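Local coordinates for uncharacterized protein (Legionella pneumophila subsp. pneumophila, PDB 5DGG) that probably acts as a ubiquitin-specific cysteine protease and may regulate another Legionella effector inside the infected host cell, at residues 67-72 with 81-86; 54-59 with 142-147; 45-50 with 108-113. All coordinates share one frame; numbering follows the deposited sequence.

Contact 1 (67-72 with 81-86); sequences VYLSKP and YDLELF
Tyr68 and Glu84 face each other as a hydrogen-bonded antiparallel pair, Glu84 N reaching Tyr68 O at 2.8 Å and Tyr68 N answering to Glu84 O. Ser70 and Asp82 repeat the arrangement two residues on, with Ser70 N at 2.8 Å from Asp82 O. The non-hydrogen-bonded pairs between and beside them, Leu69 with Leu83 and Val67 with Leu85, put their side chains on the opposite face of this β-hairpin. There Val67, at chi1 173°, divides its methyls between two leucines. CG1, anti to the backbone N, meets Leu83 CD1 at 3.7 Å, while Val67 CG2 lies 3.9 Å from Leu85 CD2.

On the face carrying Tyr68 and Glu84, Phe86 CB lies in the plane of the Tyr68 ring, at its edge, 3.8 Å from CE2. The extended Glu84 chain passes obliquely by Tyr68 CD2, its carboxylate turned 58° from the ring plane. Tyr139, Thr120 and Lys143 hold that carboxylate, and Ser140 takes the Tyr68 hydroxyl, so helix 132-146 engages both residues. The aliphatic side packs on Val101 of helix 98-108; strand 54-60 runs beside 65-70 and strand 115-120 beside 81-86, in a five-stranded mixed sheet.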
ATOM      1  N   VAL A  67       1.912   0.099  -3.026  1.00 18.30           N
ATOM      2  CA  VAL A  67       3.127  -0.430  -3.549  1.00 18.68           C
ATOM      3  C   VAL A  67       3.681  -1.459  -2.580  1.00 19.10           C
ATOM      4  O   VAL A  67       3.882  -1.143  -1.380  1.00 19.68           O
ATOM      5  CB  VAL A  67       4.149   0.713  -3.701  1.00 18.94           C
ATOM      6  CG1 VAL A  67       5.524   0.185  -4.090  1.00 21.24           C
ATOM      7  CG2 VAL A  67       3.635   1.726  -4.672  1.00 20.59           C
ATOM      8  N   TYR A  68       3.956  -2.655  -3.068  1.00 18.82           N
ATOM      9  CA  TYR A  68       4.437  -3.778  -2.240  1.00 20.13           C
ATOM     10  C   TYR A  68       5.698  -4.363  -2.830  1.00 19.95           C
ATOM     11  O   TYR A  68       5.665  -4.981  -3.909  1.00 20.70           O
ATOM     12  CB  TYR A  68       3.347  -4.857  -2.040  1.00 19.70           C
ATOM     13  CG  TYR A  68       2.065  -4.215  -1.684  1.00 19.36           C
ATOM     14  CD1 TYR A  68       1.786  -3.935  -0.376  1.00 19.62           C
ATOM     15  CD2 TYR A  68       1.126  -3.874  -2.653  1.00 18.29           C
ATOM     16  CE1 TYR A  68       0.642  -3.283  -0.021  1.00 19.16           C
ATOM     17  CE2 TYR A  68      -0.018  -3.216  -2.314  1.00 18.77           C
ATOM     18  CZ  TYR A  68      -0.249  -2.903  -1.000  1.00 19.55           C
ATOM     19  OH  TYR A  68      -1.422  -2.296  -0.598  1.00 19.83           O
ATOM     20  N   LEU A  69       6.806  -4.155  -2.125  1.00 19.40           N
ATOM     21  CA  LEU A  69       8.110  -4.657  -2.546  0.60 21.38           C
ATOM     22  C   LEU A  69       8.478  -5.884  -1.731  1.00 21.53           C
ATOM     23  O   LEU A  69       8.411  -5.857  -0.484  1.00 22.26           O
ATOM     24  CB  LEU A  69       9.195  -3.570  -2.368  0.60 22.46           C
ATOM     25  CG  LEU A  69      10.636  -3.906  -2.789  0.60 24.33           C
ATOM     26  CD1 LEU A  69      10.812  -4.064  -4.294  0.60 25.29           C
ATOM     27  CD2 LEU A  69      11.607  -2.827  -2.321  0.60 25.35           C
ATOM     28  N   SER A  70       8.844  -6.938  -2.429  1.00 21.67           N
ATOM     29  CA  SER A  70       9.275  -8.197  -1.859  1.00 23.65           C
ATOM     30  C   SER A  70      10.688  -8.430  -2.316  1.00 26.00           C
ATOM     31  O   SER A  70      11.001  -8.357  -3.519  1.00 25.63           O
ATOM     32  CB  SER A  70       8.414  -9.383  -2.352  1.00 26.62           C
ATOM     33  OG  SER A  70       7.094  -9.211  -1.995  1.00 29.71           O
ATOM     34  N   LYS A  71      11.571  -8.722  -1.375  1.00 28.74           N
ATOM     35  CA  LYS A  71      12.978  -9.042  -1.696  1.00 32.18           C
ATOM     36  C   LYS A  71      13.146 -10.441  -2.231  1.00 37.78           C
ATOM     37  O   LYS A  71      12.235 -11.299  -2.083  1.00 37.37           O
ATOM     38  CB  LYS A  71      13.821  -8.862  -0.452  1.00 34.00           C
ATOM     39  CG  LYS A  71      13.981  -7.427  -0.103  1.00 32.04           C
ATOM     40  CD  LYS A  71      15.054  -7.266   0.940  1.00 35.42           C
ATOM     41  CE  LYS A  71      15.001  -5.889   1.513  1.00 31.75           C
ATOM     42  NZ  LYS A  71      16.122  -5.766   2.484  1.00 34.40           N
ATOM     43  N   PRO A  72      14.317 -10.718  -2.871  1.00 46.13           N
ATOM     44  CA  PRO A  72      14.489 -12.081  -3.455  1.00 49.93           C
ATOM     45  C   PRO A  72      14.484 -13.241  -2.432  1.00 49.63           C
ATOM     46  O   PRO A  72      14.985 -13.085  -1.319  1.00 46.65           O
ATOM     47  CB  PRO A  72      15.834 -11.993  -4.204  1.00 52.78           C
ATOM     48  CG  PRO A  72      16.518 -10.761  -3.698  1.00 50.57           C
ATOM     49  CD  PRO A  72      15.480  -9.844  -3.117  1.00 48.37           C
ATOM     50  N   TYR A  81      13.920  -7.806  -7.082  1.00 30.37           N
ATOM     51  CA  TYR A  81      12.901  -7.401  -6.181  1.00 25.78           C
ATOM     52  C   TYR A  81      11.569  -7.479  -6.940  1.00 26.75           C
ATOM     53  O   TYR A  81      11.504  -7.002  -8.080  1.00 25.69           O
ATOM     54  CB  TYR A  81      13.140  -5.952  -5.816  1.00 26.58           C
ATOM     55  CG  TYR A  81      14.496  -5.649  -5.148  1.00 26.88           C
ATOM     56  CD1 TYR A  81      14.607  -5.594  -3.773  1.00 27.70           C
ATOM     57  CD2 TYR A  81      15.623  -5.388  -5.895  1.00 30.23           C
ATOM     58  CE1 TYR A  81      15.826  -5.344  -3.138  1.00 28.40           C
ATOM     59  CE2 TYR A  81      16.855  -5.113  -5.264  1.00 32.87           C
ATOM     60  CZ  TYR A  81      16.940  -5.109  -3.872  1.00 31.44           C
ATOM     61  OH  TYR A  81      18.155  -4.849  -3.267  1.00 33.28           O
ATOM     62  N   ASP A  82      10.538  -8.052  -6.318  1.00 24.12           N
ATOM     63  CA  ASP A  82       9.186  -8.050  -6.845  1.00 23.95           C
ATOM     64  C   ASP A  82       8.508  -6.806  -6.406  1.00 23.48           C
ATOM     65  O   ASP A  82       8.503  -6.483  -5.213  1.00 23.14           O
ATOM     66  CB  ASP A  82       8.382  -9.280  -6.345  1.00 26.30           C
ATOM     67  CG  ASP A  82       8.461 -10.467  -7.263  1.00 32.40           C
ATOM     68  OD1 ASP A  82       9.441 -10.561  -8.050  1.00 32.90           O
ATOM     69  OD2 ASP A  82       7.510 -11.323  -7.197  1.00 38.63           O
ATOM     70  N   LEU A  83       7.908  -6.087  -7.336  1.00 21.48           N
ATOM     71  CA  LEU A  83       7.241  -4.871  -7.032  1.00 21.21           C
ATOM     72  C   LEU A  83       5.764  -4.940  -7.512  1.00 20.92           C
ATOM     73  O   LEU A  83       5.485  -4.927  -8.730  1.00 21.37           O
ATOM     74  CB  LEU A  83       7.979  -3.773  -7.765  1.00 24.88           C
ATOM     75  CG  LEU A  83       7.474  -2.391  -7.556  1.00 28.14           C
ATOM     76  CD1 LEU A  83       7.709  -1.987  -6.097  1.00 30.37           C
ATOM     77  CD2 LEU A  83       8.103  -1.438  -8.578  1.00 32.47           C
ATOM     78  N   GLU A  84       4.846  -5.079  -6.588  1.00 18.82           N
ATOM     79  CA  GLU A  84       3.419  -5.117  -6.935  1.00 21.05           C
ATOM     80  C   GLU A  84       2.831  -3.723  -6.804  1.00 20.77           C
ATOM     81  O   GLU A  84       2.983  -3.074  -5.756  1.00 21.20           O
ATOM     82  CB  GLU A  84       2.659  -6.068  -6.016  1.00 20.51           C
ATOM     83  CG  GLU A  84       1.162  -5.999  -6.208  1.00 23.37           C
ATOM     84  CD  GLU A  84       0.337  -6.936  -5.320  1.00 26.41           C
ATOM     85  OE1 GLU A  84       0.934  -7.737  -4.554  1.00 26.03           O
ATOM     86  OE2 GLU A  84      -0.923  -6.815  -5.349  1.00 25.28           O
ATOM     87  N   LEU A  85       2.189  -3.262  -7.858  1.00 20.09           N
ATOM     88  CA  LEU A  85       1.534  -1.974  -7.901  1.00 20.52           C
ATOM     89  C   LEU A  85       0.042  -2.139  -7.987  1.00 20.44           C
ATOM     90  O   LEU A  85      -0.464  -2.633  -8.985  1.00 21.21           O
ATOM     91  CB  LEU A  85       2.061  -1.181  -9.105  1.00 23.36           C
ATOM     92  CG  LEU A  85       3.581  -0.993  -9.194  1.00 25.49           C
ATOM     93  CD1 LEU A  85       4.031  -0.201 -10.447  1.00 25.89           C
ATOM     94  CD2 LEU A  85       4.128  -0.349  -7.953  1.00 27.27           C
ATOM     95  N   PHE A  86      -0.666  -1.808  -6.896  1.00 20.58           N
ATOM     96  CA  PHE A  86      -2.107  -2.082  -6.711  1.00 20.98           C
ATOM     97  C   PHE A  86      -2.919  -0.806  -6.928  1.00 20.60           C
ATOM     98  O   PHE A  86      -2.660   0.212  -6.312  1.00 19.24           O
ATOM     99  CB  PHE A  86      -2.365  -2.624  -5.298  1.00 21.18           C
ATOM    100  CG  PHE A  86      -3.806  -2.695  -4.907  1.00 21.56           C
ATOM    101  CD1 PHE A  86      -4.597  -3.741  -5.326  1.00 21.86           C
ATOM    102  CD2 PHE A  86      -4.367  -1.694  -4.117  1.00 22.29           C
ATOM    103  CE1 PHE A  86      -5.927  -3.814  -4.942  1.00 23.05           C
ATOM    104  CE2 PHE A  86      -5.675  -1.771  -3.722  1.00 23.29           C
ATOM    105  CZ  PHE A  86      -6.460  -2.847  -4.127  1.00 23.06           C
TER

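Contact 2 (54-59 with 142-147); sequences YIMIPV and KKMKEF
Tyr54 and Phe147 lie ring on ring in an offset stack, their planes only 8° apart and their centroids at 3.9 Å. Phe147 CG sits over the centre of the Tyr54 ring, and Tyr54 CD1 likewise over the centre of the Phe147 ring. The closest carbons are Tyr54 CE1 and Phe147 CD1, at 3.4 Å. On its opposite face the Phe147 ring carries Lys143 O, offset toward the rim, so the phenyl group is held between the tyrosine and a carbonyl of the helix it follows. Phe147 CB adds a CH-pi contact over the face of Tyr54.

Here the C-terminal end of helix 132-146 is packed on one face of the central mixed sheet, against strand 54-60, a helix-on-sheet arrangement consistent with the papain-like clan CA peptidases to which the family is assigned. Both aromatic side chains place CG beside their own backbone N, at chi1 -55° for Tyr54 and -65° for Phe147, and each leans toward the other segment. Ile22 of the neighbouring strand 22-29 touches both residues of the stack.

Two residues farther along the strand, Met56 reaches out with its chain extended beyond CG and brings its methyl group to the helix. CE lies 4.0 Å from Phe147 CE2, and it also meets the Met144 sulfur and the aliphatic start of Lys143. Beyond that start, Lys143 folds back at chi2 and chi3. This brings Lys143 NZ to Glu146 OE2 at 2.7 Å, a salt bridge across one helical turn that meets the carboxylate oxygen on its syn side. The tightest approach of the methionine is to backbone: Met56 CE stands 3.5 Å from Met144 N.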
ATOM      1  N   TYR A  54       9.959  -7.310   3.316  1.00 23.09           N
ATOM      2  CA  TYR A  54       8.844  -6.702   2.612  1.00 21.36           C
ATOM      3  C   TYR A  54       8.742  -5.224   2.983  1.00 22.35           C
ATOM      4  O   TYR A  54       8.964  -4.850   4.125  1.00 20.41           O
ATOM      5  CB  TYR A  54       7.541  -7.356   2.967  1.00 22.47           C
ATOM      6  CG  TYR A  54       7.497  -8.811   2.758  1.00 23.28           C
ATOM      7  CD1 TYR A  54       7.188  -9.305   1.519  1.00 23.35           C
ATOM      8  CD2 TYR A  54       7.705  -9.713   3.806  1.00 25.44           C
ATOM      9  CE1 TYR A  54       7.142 -10.643   1.270  1.00 25.18           C
ATOM     10  CE2 TYR A  54       7.670 -11.102   3.561  1.00 25.70           C
ATOM     11  CZ  TYR A  54       7.343 -11.537   2.284  1.00 26.95           C
ATOM     12  OH  TYR A  54       7.260 -12.876   1.889  1.00 29.63           O
ATOM     13  N   ILE A  55       8.414  -4.383   1.995  1.00 20.99           N
ATOM     14  CA  ILE A  55       8.217  -2.939   2.197  1.00 19.98           C
ATOM     15  C   ILE A  55       6.918  -2.543   1.506  1.00 19.57           C
ATOM     16  O   ILE A  55       6.788  -2.797   0.329  1.00 19.98           O
ATOM     17  CB  ILE A  55       9.385  -2.118   1.628  1.00 20.40           C
ATOM     18  CG1 ILE A  55      10.713  -2.559   2.239  1.00 21.70           C
ATOM     19  CG2 ILE A  55       9.139  -0.667   1.957  1.00 21.16           C
ATOM     20  CD1 ILE A  55      11.988  -1.986   1.659  1.00 22.45           C
ATOM     21  N   MET A  56       5.964  -1.977   2.250  1.00 18.83           N
ATOM     22  CA  MET A  56       4.720  -1.458   1.715  1.00 19.41           C
ATOM     23  C   MET A  56       4.713   0.075   1.699  1.00 19.67           C
ATOM     24  O   MET A  56       5.142   0.738   2.655  1.00 20.67           O
ATOM     25  CB  MET A  56       3.521  -1.872   2.545  1.00 20.32           C
ATOM     26  CG  MET A  56       3.467  -3.297   3.025  1.00 23.98           C
ATOM     27  SD  MET A  56       1.768  -3.506   3.613  1.00 26.71           S
ATOM     28  CE  MET A  56       1.915  -5.190   4.042  1.00 29.34           C
ATOM     29  N   ILE A  57       4.137   0.656   0.683  1.00 19.56           N
ATOM     30  CA  ILE A  57       3.993   2.130   0.651  1.00 19.97           C
ATOM     31  C   ILE A  57       2.621   2.514   0.192  1.00 19.68           C
ATOM     32  O   ILE A  57       2.219   2.137  -0.898  1.00 20.37           O
ATOM     33  CB  ILE A  57       5.031   2.824  -0.301  1.00 20.83           C
ATOM     34  CG1 ILE A  57       6.424   2.228  -0.143  1.00 22.88           C
ATOM     35  CG2 ILE A  57       5.035   4.339  -0.019  1.00 21.42           C
ATOM     36  CD1 ILE A  57       7.510   2.874  -1.008  1.00 24.61           C
ATOM     37  N   PRO A  58       1.865   3.277   1.002  1.00 20.27           N
ATOM     38  CA  PRO A  58       0.660   3.827   0.447  1.00 21.27           C
ATOM     39  C   PRO A  58       0.933   5.099  -0.336  1.00 20.96           C
ATOM     40  O   PRO A  58       1.561   6.004   0.177  1.00 24.94           O
ATOM     41  CB  PRO A  58      -0.207   4.089   1.674  1.00 21.72           C
ATOM     42  CG  PRO A  58       0.795   4.277   2.810  1.00 21.29           C
ATOM     43  CD  PRO A  58       2.120   3.758   2.374  1.00 21.49           C
ATOM     44  N   VAL A  59       0.493   5.165  -1.578  1.00 19.97           N
ATOM     45  CA  VAL A  59       0.864   6.288  -2.447  1.00 21.17           C
ATOM     46  C   VAL A  59      -0.377   7.055  -2.879  1.00 22.84           C
ATOM     47  O   VAL A  59      -1.287   6.510  -3.502  1.00 23.28           O
ATOM     48  CB  VAL A  59       1.630   5.834  -3.683  1.00 21.44           C
ATOM     49  CG1 VAL A  59       2.014   7.009  -4.567  1.00 22.19           C
ATOM     50  CG2 VAL A  59       2.868   5.064  -3.278  1.00 21.82           C
ATOM     51  N   LYS A 142      -4.473  -7.224   3.863  1.00 26.04           N
ATOM     52  CA  LYS A 142      -4.431  -8.506   3.214  1.00 27.51           C
ATOM     53  C   LYS A 142      -2.991  -8.920   2.913  1.00 28.46           C
ATOM     54  O   LYS A 142      -2.610 -10.091   3.147  1.00 25.19           O
ATOM     55  CB  LYS A 142      -5.221  -8.460   1.923  1.00 30.80           C
ATOM     56  CG  LYS A 142      -5.123  -9.757   1.125  1.00 33.87           C
ATOM     57  CD  LYS A 142      -5.810  -9.665  -0.225  1.00 39.19           C
ATOM     58  CE  LYS A 142      -6.067 -11.091  -0.721  1.00 44.23           C
ATOM     59  NZ  LYS A 142      -6.638 -11.097  -2.084  1.00 47.49           N
ATOM     60  N   LYS A 143      -2.184  -7.975   2.407  1.00 25.32           N
ATOM     61  CA  LYS A 143      -0.778  -8.298   2.150  1.00 25.20           C
ATOM     62  C   LYS A 143       0.014  -8.607   3.422  1.00 24.39           C
ATOM     63  O   LYS A 143       0.900  -9.469   3.429  1.00 23.57           O
ATOM     64  CB  LYS A 143      -0.065  -7.201   1.333  1.00 25.18           C
ATOM     65  CG  LYS A 143      -0.620  -6.945  -0.030  1.00 26.65           C
ATOM     66  CD  LYS A 143      -0.710  -8.095  -0.984  1.00 28.91           C
ATOM     67  CE  LYS A 143       0.593  -8.765  -1.291  1.00 32.13           C
ATOM     68  NZ  LYS A 143       0.403  -9.633  -2.517  1.00 35.89           N
ATOM     69  N   MET A 144      -0.304  -7.892   4.488  1.00 23.71           N
ATOM     70  CA  MET A 144       0.303  -8.093   5.768  1.00 26.70           C
ATOM     71  C   MET A 144       0.162  -9.552   6.192  1.00 28.85           C
ATOM     72  O   MET A 144       1.153 -10.223   6.545  1.00 27.67           O
ATOM     73  CB  MET A 144      -0.352  -7.162   6.785  1.00 28.12           C
ATOM     74  CG  MET A 144       0.441  -6.941   8.013  1.00 31.64           C
ATOM     75  SD  MET A 144       1.900  -5.889   7.742  1.00 33.53           S
ATOM     76  CE  MET A 144       2.498  -6.105   9.410  1.00 34.63           C
ATOM     77  N   LYS A 145      -1.058 -10.059   6.084  1.00 30.90           N
ATOM     78  CA  LYS A 145      -1.338 -11.492   6.343  1.00 31.63           C
ATOM     79  C   LYS A 145      -0.589 -12.402   5.365  1.00 30.35           C
ATOM     80  O   LYS A 145       0.108 -13.352   5.793  1.00 30.79           O
ATOM     81  CB  LYS A 145      -2.859 -11.727   6.244  1.00 33.98           C
ATOM     82  CG  LYS A 145      -3.322 -13.161   6.550  1.00 37.71           C
ATOM     83  CD  LYS A 145      -4.826 -13.282   6.312  1.00 39.76           C
ATOM     84  CE  LYS A 145      -5.383 -14.585   6.844  1.00 46.44           C
ATOM     85  NZ  LYS A 145      -6.874 -14.542   6.822  1.00 51.28           N
ATOM     86  N   GLU A 146      -0.705 -12.131   4.073  1.00 29.11           N
ATOM     87  CA  GLU A 146      -0.019 -12.930   3.073  1.00 30.90           C
ATOM     88  C   GLU A 146       1.463 -12.975   3.351  1.00 30.30           C
ATOM     89  O   GLU A 146       2.080 -14.009   3.166  1.00 33.91           O
ATOM     90  CB  GLU A 146      -0.193 -12.442   1.622  1.00 34.79           C
ATOM     91  CG  GLU A 146      -1.556 -12.596   0.973  1.00 39.57           C
ATOM     92  CD  GLU A 146      -1.595 -11.930  -0.429  1.00 45.58           C
ATOM     93  OE1 GLU A 146      -2.710 -11.608  -0.870  1.00 50.93           O
ATOM     94  OE2 GLU A 146      -0.530 -11.716  -1.104  1.00 45.27           O
ATOM     95  N   PHE A 147       2.048 -11.880   3.802  1.00 28.91           N
ATOM     96  CA  PHE A 147       3.485 -11.846   4.037  1.00 29.05           C
ATOM     97  C   PHE A 147       3.884 -12.512   5.345  1.00 32.41           C
ATOM     98  O   PHE A 147       5.081 -12.510   5.691  1.00 31.81           O
ATOM     99  CB  PHE A 147       4.023 -10.423   4.062  1.00 27.12           C
ATOM    100  CG  PHE A 147       3.909  -9.696   2.758  1.00 25.58           C
ATOM    101  CD1 PHE A 147       3.788 -10.364   1.555  1.00 26.13           C
ATOM    102  CD2 PHE A 147       3.973  -8.330   2.748  1.00 24.66           C
ATOM    103  CE1 PHE A 147       3.727  -9.663   0.360  1.00 26.71           C
ATOM    104  CE2 PHE A 147       3.867  -7.617   1.584  1.00 25.31           C
ATOM    105  CZ  PHE A 147       3.760  -8.274   0.377  1.00 26.18           C
TER

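Contact 3 (45-50 with 108-113); sequences SDVFNP and CGVPKE
Phe48 turns the edge of its ring to the start of 108-113: Cys108 O lies in the ring plane, 3.2 Å from Phe48 CE2, where the slightly positive ring hydrogens would favour a carbonyl. Gly109 O is also near the plane, at 4.1 Å from Phe48 CZ. Val47 CG1 stands over the ring centre, so Val47 covers one face of the ring while its edge meets the loop.

Two helices finish here. Segment 45-50 holds the C-terminal end of helix 33-47, which stops just before Phe48; segment 108-113 leaves the end of helix 98-108, closed by a Schellman motif in which Gly109 adopts positive phi.

Past that turn, Val110 lies antiparallel alongside Phe48, with CG2 at 4.0 Å from Phe48 CZ. The same methyl crosses to Val47 CG1 at 3.8 Å; CG2 therefore bridges both residues. With chi1 at 176°, Val110 turns CG1 anti to its backbone N and leaves CG2 beside it for this double contact. Cys108 points its side chain toward helix 33-47, touching Leu43 and Ala44. Tyr81 of strand 81-86 packs against all three of Val47, Phe48 and Val110, and Lys71 NZ hydrogen-bonds to the carbonyl oxygens of Asp46 and Val47.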
ATOM      1  N   SER A  45      17.752   2.465   3.286  1.00 28.61           N
ATOM      2  CA  SER A  45      18.182   1.709   4.435  1.00 31.18           C
ATOM      3  C   SER A  45      17.436   0.367   4.580  1.00 30.36           C
ATOM      4  O   SER A  45      18.042  -0.651   4.871  1.00 31.09           O
ATOM      5  CB  SER A  45      18.021   2.526   5.689  1.00 33.22           C
ATOM      6  OG  SER A  45      18.291   1.674   6.755  1.00 43.45           O
ATOM      7  N   ASP A  46      16.127   0.380   4.371  1.00 27.00           N
ATOM      8  CA  ASP A  46      15.290  -0.822   4.443  1.00 27.02           C
ATOM      9  C   ASP A  46      15.531  -1.757   3.255  1.00 26.94           C
ATOM     10  O   ASP A  46      15.628  -2.969   3.432  1.00 27.48           O
ATOM     11  CB  ASP A  46      13.823  -0.413   4.478  1.00 27.96           C
ATOM     12  CG  ASP A  46      13.435   0.263   5.776  1.00 31.58           C
ATOM     13  OD1 ASP A  46      14.120   0.067   6.806  1.00 32.63           O
ATOM     14  OD2 ASP A  46      12.423   0.962   5.755  1.00 32.72           O
ATOM     15  N   VAL A  47      15.665  -1.196   2.056  1.00 25.73           N
ATOM     16  CA  VAL A  47      15.975  -1.985   0.886  1.00 28.63           C
ATOM     17  C   VAL A  47      17.205  -2.835   1.101  1.00 30.19           C
ATOM     18  O   VAL A  47      17.209  -3.985   0.713  1.00 30.77           O
ATOM     19  CB  VAL A  47      16.087  -1.125  -0.367  1.00 29.38           C
ATOM     20  CG1 VAL A  47      16.807  -1.855  -1.483  1.00 31.22           C
ATOM     21  CG2 VAL A  47      14.683  -0.742  -0.802  1.00 30.07           C
ATOM     22  N   PHE A  48      18.217  -2.268   1.746  1.00 32.69           N
ATOM     23  CA  PHE A  48      19.489  -2.922   1.881  1.00 33.35           C
ATOM     24  C   PHE A  48      19.696  -3.521   3.258  1.00 36.83           C
ATOM     25  O   PHE A  48      20.810  -3.958   3.591  1.00 39.74           O
ATOM     26  CB  PHE A  48      20.642  -1.971   1.457  1.00 31.18           C
ATOM     27  CG  PHE A  48      20.633  -1.658   0.001  1.00 30.91           C
ATOM     28  CD1 PHE A  48      20.944  -2.631  -0.925  1.00 29.17           C
ATOM     29  CD2 PHE A  48      20.257  -0.384  -0.465  1.00 29.98           C
ATOM     30  CE1 PHE A  48      20.900  -2.341  -2.252  1.00 29.63           C
ATOM     31  CE2 PHE A  48      20.208  -0.101  -1.811  1.00 29.21           C
ATOM     32  CZ  PHE A  48      20.559  -1.079  -2.708  1.00 30.03           C
ATOM     33  N   ASN A  49      18.633  -3.628   4.051  1.00 36.45           N
ATOM     34  CA  ASN A  49      18.747  -4.193   5.368  1.00 36.82           C
ATOM     35  C   ASN A  49      18.306  -5.654   5.324  1.00 41.61           C
ATOM     36  O   ASN A  49      17.155  -5.953   4.942  1.00 36.77           O
ATOM     37  CB  ASN A  49      17.919  -3.430   6.384  1.00 39.27           C
ATOM     38  CG  ASN A  49      18.002  -4.048   7.771  1.00 40.08           C
ATOM     39  OD1 ASN A  49      18.437  -5.204   7.917  1.00 43.33           O
ATOM     40  ND2 ASN A  49      17.592  -3.314   8.776  1.00 40.76           N
ATOM     41  N   PRO A  50      19.233  -6.584   5.686  1.00 45.02           N
ATOM     42  CA  PRO A  50      18.953  -8.008   5.595  1.00 45.42           C
ATOM     43  C   PRO A  50      17.728  -8.459   6.377  1.00 40.45           C
ATOM     44  O   PRO A  50      17.076  -9.399   5.961  1.00 42.94           O
ATOM     45  CB  PRO A  50      20.227  -8.656   6.192  1.00 49.07           C
ATOM     46  CG  PRO A  50      20.852  -7.579   7.012  1.00 49.45           C
ATOM     47  CD  PRO A  50      20.599  -6.354   6.185  1.00 47.34           C
ATOM     48  N   CYS A 108      17.322   5.025  -4.598  1.00 36.06           N
ATOM     49  CA  CYS A 108      17.837   4.221  -3.484  1.00 34.95           C
ATOM     50  C   CYS A 108      19.071   3.405  -3.836  1.00 35.84           C
ATOM     51  O   CYS A 108      19.727   2.869  -2.957  1.00 36.53           O
ATOM     52  CB  CYS A 108      16.763   3.252  -2.984  1.00 34.15           C
ATOM     53  SG  CYS A 108      15.429   4.167  -2.291  1.00 35.44           S
ATOM     54  N   GLY A 109      19.336   3.267  -5.124  1.00 37.81           N
ATOM     55  CA  GLY A 109      20.496   2.565  -5.611  1.00 39.61           C
ATOM     56  C   GLY A 109      20.156   1.246  -6.258  1.00 41.24           C
ATOM     57  O   GLY A 109      21.053   0.434  -6.466  1.00 38.69           O
ATOM     58  N   VAL A 110      18.868   0.996  -6.560  1.00 35.41           N
ATOM     59  CA  VAL A 110      18.487  -0.248  -7.227  1.00 34.07           C
ATOM     60  C   VAL A 110      18.291  -0.014  -8.722  1.00 36.24           C
ATOM     61  O   VAL A 110      17.390   0.745  -9.109  1.00 33.16           O
ATOM     62  CB  VAL A 110      17.169  -0.797  -6.641  1.00 31.80           C
ATOM     63  CG1 VAL A 110      16.721  -2.028  -7.408  1.00 30.68           C
ATOM     64  CG2 VAL A 110      17.363  -1.111  -5.148  1.00 32.78           C
ATOM     65  N   PRO A 111      19.095  -0.665  -9.575  1.00 37.34           N
ATOM     66  CA  PRO A 111      18.801  -0.481 -11.014  1.00 38.80           C
ATOM     67  C   PRO A 111      17.483  -1.147 -11.482  1.00 39.57           C
ATOM     68  O   PRO A 111      17.036  -2.171 -10.925  1.00 35.39           O
ATOM     69  CB  PRO A 111      19.993  -1.134 -11.708  1.00 40.75           C
ATOM     70  CG  PRO A 111      20.490  -2.121 -10.720  1.00 40.88           C
ATOM     71  CD  PRO A 111      20.280  -1.504  -9.359  1.00 39.56           C
ATOM     72  N   LYS A 112      16.885  -0.582 -12.526  1.00 40.53           N
ATOM     73  CA  LYS A 112      15.619  -1.095 -13.021  1.00 38.02           C
ATOM     74  C   LYS A 112      15.675  -2.558 -13.433  1.00 34.83           C
ATOM     75  O   LYS A 112      14.694  -3.301 -13.271  1.00 32.36           O
ATOM     76  CB  LYS A 112      15.128  -0.207 -14.172  1.00 46.56           C
ATOM     77  CG  LYS A 112      15.841  -0.385 -15.518  1.00 50.28           C
ATOM     78  CD  LYS A 112      15.376   0.699 -16.494  1.00 56.92           C
ATOM     79  CE  LYS A 112      15.637   0.339 -17.942  1.00 58.49           C
ATOM     80  NZ  LYS A 112      17.092   0.189 -18.187  1.00 59.84           N
ATOM     81  N   GLU A 113      16.817  -3.029 -13.936  1.00 33.42           N
ATOM     82  CA  GLU A 113      16.915  -4.434 -14.326  1.00 35.04           C
ATOM     83  C   GLU A 113      16.708  -5.397 -13.170  1.00 32.76           C
ATOM     84  O   GLU A 113      16.482  -6.592 -13.399  1.00 32.48           O
ATOM     85  CB  GLU A 113      18.269  -4.787 -15.000  1.00 40.15           C
ATOM     86  CG  GLU A 113      18.477  -4.148 -16.356  1.00 43.17           C
ATOM     87  CD  GLU A 113      18.836  -2.681 -16.252  1.00 45.99           C
ATOM     88  OE1 GLU A 113      18.856  -1.989 -17.320  1.00 46.89           O
ATOM     89  OE2 GLU A 113      19.087  -2.241 -15.096  1.00 42.99           O
TER

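Contacts 1 and 2 share the central sheet: strands 54-60 and 65-70 are neighbours in it, joined by Val67 O to Ile57 N (2.7 Å) and by a second backbone bond from Leu69 N to Ile55 O. Contact 1 rests on regular backbone hydrogen bonds; contact 2 uses aromatic stacking and a methionine methyl to seat a helix on that sheet. Both are buried, though the stack of contact 2 is partly exposed. Contact 3, centred about 18 Å from the chain's centre, is smaller and joins the end of helix 33-47 to the loop that follows helix 98-108, with Phe48 exposed beside buried Val47 and Val110. Lys71 and Tyr81 tie contact 1 to it, and Ile55 of contact 2 packs on Asp46 and Val47.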